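Local atomic coordinates of oxetanocin-like protein (Pyrococcus furiosus, PDB entry 1XX7), a protein that probably hydrolyses 2'-deoxyribonucleoside 5'-phosphates to deoxyribonucleosides and phosphate, acting as a metal-dependent HD-domain nucleotidase. Residues P23-G26 with W27-G31; I137-A140 with Y141-E144. All coordinates share one frame; numbering follows the deposited sequence.

Overall arrangement
From the N terminus, the chain passes helix 10-18 and reaches contact 1 (23-31), the short helix 25-30 with the residues leading into it and Gly31 after it. Contact 2 (137-144) comes much later, near the C-terminal end of helix 123-145. Each is local, between residues a few positions apart: contact 1 across a short helix and its two ends, contact 2 along one stretch of a long helix. Neither closes a long loop; they follow in series and neither nest nor cross. In space, their centres are about 13 Å apart and they touch. Trp27 CG lies 3.5 Å from Tyr143 CE2, and Trp27 CZ2 lies 3.7 Å from Gln139 CG. The tryptophan thus joins the short helix to the long one inside the HD domain.

Contact 1: residues P23-G26 with W27-G31; sequences PRMG and WLIKG
The side chains of Arg24 and Trp27 lie side by side and point the same way, with the guanidinium and indole planes 71° apart. They meet at the N-terminal end of the short helix 25-30 of the HD domain, where Arg24 holds the N-cap position. The contact is made by the aliphatic root of the arginine: Arg24 CB lies 3.5 Å from Trp27 CD1. Both polar ends turn to one outside acceptor, Glu36 OE2, which forms a salt bridge with Arg24 NE and a hydrogen bond with Trp27 NE1. Two further rings meet the indole, Phe154 with its plane at about 40° to that of Trp27, and Tyr143 in an edge-to-face pair.

At its far end the helix closes in a Schellman motif, where Gly31 takes a positive phi. Asp84 OD2 accepts from Met25 N in the first turn. Within the helix, Ile29 N donates to Met25 O at 2.9 Å in an almost straight bond (173°), and Lys30 N donates to Gly26 O at 3.2 Å. The side chain of Arg24 also comes within about 4 Å of the bound nickel, placing this N-terminal end beside the metal site.

An apolar cluster forms from Pro23, Met25, Leu28 and Ile29. Leu28 holds CG anti to its backbone N, and its two methyls part: Leu28 CD1 reaches Pro23 CG at 3.5 Å, while Leu28 CD2 meets Met25 CE, also at 3.5 Å. Pro23 and Leu28 each pack on the other's counterpart in a second subunit, extending the cluster across the interface. Bends at the second and third torsions of Met25 bring its methyl round to Ile29, where Met25 CE sits tightly, 3.4 Å from both Ile29 CG1 and Ile29 CD1.

Contact 2: residues I137-A140 with Y141-E144; sequences IIQA and YEYE
Gln139 and Tyr143, one helical turn apart, cross obliquely with the amide at 45° to the phenol ring. Gln139 NE2 stands 3.2 Å above the plane of the Tyr143 ring, over its centre, a placement consistent with an amide-to-pi interaction. The torsions explain it: CG of Gln139 is anti to the backbone N (chi1 -171°), and the bend at chi2 (60°) folds the amide over the ring. At the ring's far end, Tyr143 OH is hydrogen-bonded to the backbone N of Glu36. A leucine in place of Tyr143 would probably leave the amide nitrogen of Gln139 without its aromatic face and Glu36 N without its hydroxyl partner.

Gln139 and Glu142 instead cross at about a right angle. Water 1 lies between them, 2.9 Å from Gln139 OE1 and 2.7 Å from Glu142 OE1, though with other acceptors nearby it may not serve all of them at once. Gln139 OE1 also accepts from Lys20 of a neighbouring subunit, and Glu142 OE2 forms a salt bridge with Arg44. The extended Glu142 chain lies against Ile138, with Glu142 OE2 3.5 Å from Ile138 CG2. Glu142 and Tyr141 both approach the carbonyl of Ile138: Glu142 CG is 3.3 Å from Ile138 O, and Tyr141 turns a ring edge to it, Tyr141 CD2 lying 3.9 Å from Ile138 O, which sits in the ring plane.

Underneath runs regular i to i+4 bonding, such as Tyr143 N to Gln139 O at 2.8 Å. This is the pattern of an alpha helix: here it belongs to helix 123-145 of the HD domain, which carries the nickel ligand Asp132 further towards its N terminus.

Contact 1: residues P23-G26 with W27-G31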
ATOM      1  N   PRO A  23      -0.876  12.928   1.220  1.00 22.29           N
ATOM      2  CA  PRO A  23       0.552  12.608   1.203  1.00 19.71           C
ATOM      3  C   PRO A  23       1.484  13.844   1.094  1.00 17.82           C
ATOM      4  O   PRO A  23       1.138  14.927   0.583  1.00 13.45           O
ATOM      5  CB  PRO A  23       0.714  11.651  -0.008  1.00 17.74           C
ATOM      6  CG  PRO A  23      -0.438  11.889  -0.841  1.00 22.50           C
ATOM      7  CD  PRO A  23      -1.525  12.594  -0.072  1.00 23.24           C
ATOM      8  N   ARG A  24       2.637  13.668   1.686  1.00 18.49           N
ATOM      9  CA  ARG A  24       3.746  14.526   1.439  1.00 20.38           C
ATOM     10  C   ARG A  24       4.241  14.231  -0.033  1.00 18.71           C
ATOM     11  O   ARG A  24       4.875  13.168  -0.312  1.00 16.54           O
ATOM     12  CB  ARG A  24       4.791  14.219   2.507  1.00 15.60           C
ATOM     13  CG  ARG A  24       4.338  14.657   3.892  1.00 16.81           C
ATOM     14  CD  ARG A  24       4.744  16.121   4.162  1.00 17.02           C
ATOM     15  NE  ARG A  24       6.199  16.215   4.369  1.00 19.02           N
ATOM     16  CZ  ARG A  24       6.932  17.345   4.319  1.00 20.42           C
ATOM     17  NH1 ARG A  24       8.243  17.295   4.531  1.00 18.37           N
ATOM     18  NH2 ARG A  24       6.367  18.515   4.042  1.00 21.81           N
ATOM     19  N   MET A  25       3.928  15.167  -0.935  1.00 20.74           N
ATOM     20  CA  MET A  25       4.002  14.942  -2.400  1.00 25.22           C
ATOM     21  C   MET A  25       5.416  14.824  -2.949  1.00 20.54           C
ATOM     22  O   MET A  25       5.653  14.040  -3.858  1.00 21.18           O
ATOM     23  CB  MET A  25       3.225  16.025  -3.177  1.00 28.01           C
ATOM     24  CG  MET A  25       1.714  15.826  -3.153  1.00 34.93           C
ATOM     25  SD  MET A  25       1.049  14.360  -4.067  1.00 40.07           S
ATOM     26  CE  MET A  25       2.159  14.244  -5.373  1.00 32.60           C
ATOM     27  N   GLY A  26       6.340  15.579  -2.385  1.00 23.45           N
ATOM     28  CA  GLY A  26       7.759  15.479  -2.728  1.00 22.49           C
ATOM     29  C   GLY A  26       8.234  14.021  -2.761  1.00 23.32           C
ATOM     30  O   GLY A  26       8.766  13.559  -3.768  1.00 24.17           O
ATOM     31  N   TRP A  27       7.986  13.274  -1.683  1.00 21.05           N
ATOM     32  CA  TRP A  27       8.378  11.845  -1.644  1.00 20.38           C
ATOM     33  C   TRP A  27       7.674  11.063  -2.775  1.00 19.04           C
ATOM     34  O   TRP A  27       8.290  10.285  -3.489  1.00 17.69           O
ATOM     35  CB  TRP A  27       8.075  11.198  -0.275  1.00 17.99           C
ATOM     36  CG  TRP A  27       8.492  12.027   0.938  1.00 17.24           C
ATOM     37  CD1 TRP A  27       7.688  12.425   1.957  1.00 15.98           C
ATOM     38  CD2 TRP A  27       9.813  12.558   1.237  1.00 19.46           C
ATOM     39  NE1 TRP A  27       8.399  13.171   2.855  1.00 20.35           N
ATOM     40  CE2 TRP A  27       9.710  13.251   2.461  1.00 17.31           C
ATOM     41  CE3 TRP A  27      11.067  12.506   0.586  1.00 18.88           C
ATOM     42  CZ2 TRP A  27      10.807  13.911   3.061  1.00 19.51           C
ATOM     43  CZ3 TRP A  27      12.183  13.168   1.194  1.00 18.64           C
ATOM     44  CH2 TRP A  27      12.030  13.874   2.404  1.00 18.65           C
ATOM     45  N   LEU A  28       6.384  11.307  -2.922  1.00 17.39           N
ATOM     46  CA  LEU A  28       5.534  10.477  -3.718  1.00 21.46           C
ATOM     47  C   LEU A  28       5.919  10.561  -5.185  1.00 22.08           C
ATOM     48  O   LEU A  28       6.027   9.539  -5.890  1.00 19.81           O
ATOM     49  CB  LEU A  28       4.087  10.895  -3.462  1.00 24.72           C
ATOM     50  CG  LEU A  28       2.893  10.273  -4.158  1.00 27.58           C
ATOM     51  CD1 LEU A  28       1.584  10.586  -3.431  1.00 24.69           C
ATOM     52  CD2 LEU A  28       2.842  10.783  -5.605  1.00 30.58           C
ATOM     53  N   ILE A  29       6.180  11.782  -5.611  1.00 24.40           N
ATOM     54  CA  ILE A  29       6.620  12.064  -6.948  1.00 28.46           C
ATOM     55  C   ILE A  29       8.041  11.521  -7.252  1.00 28.01           C
ATOM     56  O   ILE A  29       8.322  11.173  -8.382  1.00 27.15           O
ATOM     57  CB  ILE A  29       6.513  13.582  -7.231  1.00 32.64           C
ATOM     58  CG1 ILE A  29       5.023  13.984  -7.208  1.00 33.07           C
ATOM     59  CG2 ILE A  29       7.099  13.903  -8.602  1.00 36.26           C
ATOM     60  CD1 ILE A  29       4.754  15.413  -7.195  1.00 34.26           C
ATOM     61  N   LYS A  30       8.912  11.494  -6.246  1.00 24.45           N
ATOM     62  CA  LYS A  30      10.165  10.828  -6.320  1.00 22.43           C
ATOM     63  C   LYS A  30      10.089   9.292  -6.461  1.00 23.70           C
ATOM     64  O   LYS A  30      11.073   8.685  -6.790  1.00 21.38           O
ATOM     65  CB  LYS A  30      11.019  11.152  -5.102  1.00 21.20           C
ATOM     66  CG  LYS A  30      11.549  12.548  -5.082  1.00 24.40           C
ATOM     67  CD  LYS A  30      12.688  12.674  -6.052  1.00 26.16           C
ATOM     68  CE  LYS A  30      13.201  14.069  -6.156  1.00 28.50           C
ATOM     69  NZ  LYS A  30      14.559  13.970  -6.832  1.00 29.96           N
ATOM     70  N   GLY A  31       8.954   8.672  -6.174  1.00 21.29           N
ATOM     71  CA  GLY A  31       8.850   7.221  -6.239  1.00 15.42           C
ATOM     72  C   GLY A  31       8.970   6.526  -4.906  1.00 14.68           C
ATOM     73  O   GLY A  31       9.029   5.300  -4.844  1.00 14.72           O
TER

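Contact 2: residues I137-A140 with Y141-E144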
ATOM      1  N   ILE A 137      14.739  16.532   6.200  1.00 18.86           N
ATOM      2  CA  ILE A 137      16.055  16.104   5.853  1.00 19.17           C
ATOM      3  C   ILE A 137      16.312  14.766   6.474  1.00 20.27           C
ATOM      4  O   ILE A 137      16.935  13.889   5.850  1.00 21.28           O
ATOM      5  CB  ILE A 137      17.164  17.099   6.358  1.00 23.31           C
ATOM      6  CG1 ILE A 137      16.991  18.484   5.744  1.00 24.81           C
ATOM      7  CG2 ILE A 137      18.565  16.582   5.983  1.00 23.84           C
ATOM      8  CD1 ILE A 137      17.837  19.514   6.455  1.00 26.24           C
ATOM      9  N   ILE A 138      15.865  14.607   7.708  1.00 17.51           N
ATOM     10  CA  ILE A 138      16.023  13.344   8.401  1.00 19.13           C
ATOM     11  C   ILE A 138      15.135  12.271   7.763  1.00 14.40           C
ATOM     12  O   ILE A 138      15.563  11.135   7.647  1.00 16.54           O
ATOM     13  CB  ILE A 138      15.760  13.469   9.922  1.00 21.72           C
ATOM     14  CG1 ILE A 138      16.822  14.347  10.585  1.00 22.80           C
ATOM     15  CG2 ILE A 138      15.793  12.093  10.583  1.00 20.49           C
ATOM     16  CD1 ILE A 138      16.451  14.835  12.047  1.00 22.85           C
ATOM     17  N   GLN A 139      13.930  12.654   7.334  1.00 13.96           N
ATOM     18  CA  GLN A 139      13.052  11.758   6.599  1.00 15.53           C
ATOM     19  C   GLN A 139      13.677  11.294   5.291  1.00 16.09           C
ATOM     20  O   GLN A 139      13.535  10.137   4.927  1.00 13.01           O
ATOM     21  CB  GLN A 139      11.683  12.399   6.338  1.00 13.48           C
ATOM     22  CG  GLN A 139      10.646  11.403   5.752  1.00 13.65           C
ATOM     23  CD  GLN A 139      10.411  10.238   6.677  1.00 16.81           C
ATOM     24  OE1 GLN A 139       9.939  10.422   7.809  1.00 18.13           O
ATOM     25  NE2 GLN A 139      10.775   9.027   6.229  1.00 10.15           N
ATOM     26  N   ALA A 140      14.423  12.184   4.633  1.00 17.81           N
ATOM     27  CA  ALA A 140      15.133  11.857   3.393  1.00 19.19           C
ATOM     28  C   ALA A 140      16.198  10.802   3.628  1.00 18.72           C
ATOM     29  O   ALA A 140      16.247   9.807   2.891  1.00 18.69           O
ATOM     30  CB  ALA A 140      15.717  13.110   2.734  1.00 17.55           C
ATOM     31  N   TYR A 141      16.961  10.961   4.699  1.00 17.96           N
ATOM     32  CA  TYR A 141      17.910   9.944   5.150  1.00 18.16           C
ATOM     33  C   TYR A 141      17.211   8.585   5.474  1.00 20.63           C
ATOM     34  O   TYR A 141      17.656   7.527   5.068  1.00 19.99           O
ATOM     35  CB  TYR A 141      18.688  10.498   6.356  1.00 23.73           C
ATOM     36  CG  TYR A 141      19.370   9.444   7.181  1.00 23.61           C
ATOM     37  CD1 TYR A 141      20.614   8.917   6.795  1.00 24.05           C
ATOM     38  CD2 TYR A 141      18.768   8.954   8.324  1.00 22.68           C
ATOM     39  CE1 TYR A 141      21.230   7.937   7.534  1.00 24.40           C
ATOM     40  CE2 TYR A 141      19.382   7.951   9.089  1.00 26.98           C
ATOM     41  CZ  TYR A 141      20.609   7.456   8.693  1.00 25.86           C
ATOM     42  OH  TYR A 141      21.203   6.474   9.441  1.00 28.25           O
ATOM     43  N   GLU A 142      16.084   8.630   6.178  1.00 24.16           N
ATOM     44  CA  GLU A 142      15.322   7.409   6.473  1.00 20.07           C
ATOM     45  C   GLU A 142      14.837   6.766   5.192  1.00 17.90           C
ATOM     46  O   GLU A 142      14.895   5.567   5.088  1.00 14.17           O
ATOM     47  CB  GLU A 142      14.136   7.708   7.389  1.00 22.80           C
ATOM     48  CG  GLU A 142      14.618   8.175   8.774  1.00 25.13           C
ATOM     49  CD  GLU A 142      13.520   8.664   9.645  1.00 23.14           C
ATOM     50  OE1 GLU A 142      12.844   7.860  10.307  1.00 34.53           O
ATOM     51  OE2 GLU A 142      13.310   9.852   9.666  1.00 25.86           O
ATOM     52  N   TYR A 143      14.370   7.553   4.209  1.00 16.76           N
ATOM     53  CA  TYR A 143      13.882   6.958   2.957  1.00 13.64           C
ATOM     54  C   TYR A 143      15.022   6.378   2.121  1.00 15.57           C
ATOM     55  O   TYR A 143      14.836   5.379   1.498  1.00 17.97           O
ATOM     56  CB  TYR A 143      12.993   7.900   2.129  1.00 13.17           C
ATOM     57  CG  TYR A 143      11.586   8.052   2.661  1.00 14.23           C
ATOM     58  CD1 TYR A 143      10.877   6.955   3.234  1.00 14.38           C
ATOM     59  CD2 TYR A 143      10.943   9.282   2.583  1.00 12.01           C
ATOM     60  CE1 TYR A 143       9.539   7.133   3.761  1.00 13.22           C
ATOM     61  CE2 TYR A 143       9.642   9.453   3.034  1.00 14.43           C
ATOM     62  CZ  TYR A 143       8.944   8.382   3.637  1.00 14.05           C
ATOM     63  OH  TYR A 143       7.692   8.655   4.080  1.00 13.38           O
ATOM     64  N   GLU A 144      16.201   6.978   2.177  1.00 18.64           N
ATOM     65  CA  GLU A 144      17.401   6.399   1.590  1.00 21.20           C
ATOM     66  C   GLU A 144      17.807   5.044   2.196  1.00 19.41           C
ATOM     67  O   GLU A 144      18.190   4.155   1.470  1.00 22.25           O
ATOM     68  CB  GLU A 144      18.558   7.367   1.707  1.00 20.85           C
ATOM     69  CG  GLU A 144      18.377   8.612   0.834  1.00 30.46           C
ATOM     70  CD  GLU A 144      19.461   9.678   1.044  1.00 34.40           C
ATOM     71  OE1 GLU A 144      20.401   9.469   1.849  1.00 42.87           O
ATOM     72  OE2 GLU A 144      19.367  10.741   0.394  1.00 44.05           O
TER
HETATM   73  O   HOH W   1      10.276   8.681  10.054  1.00 18.49           O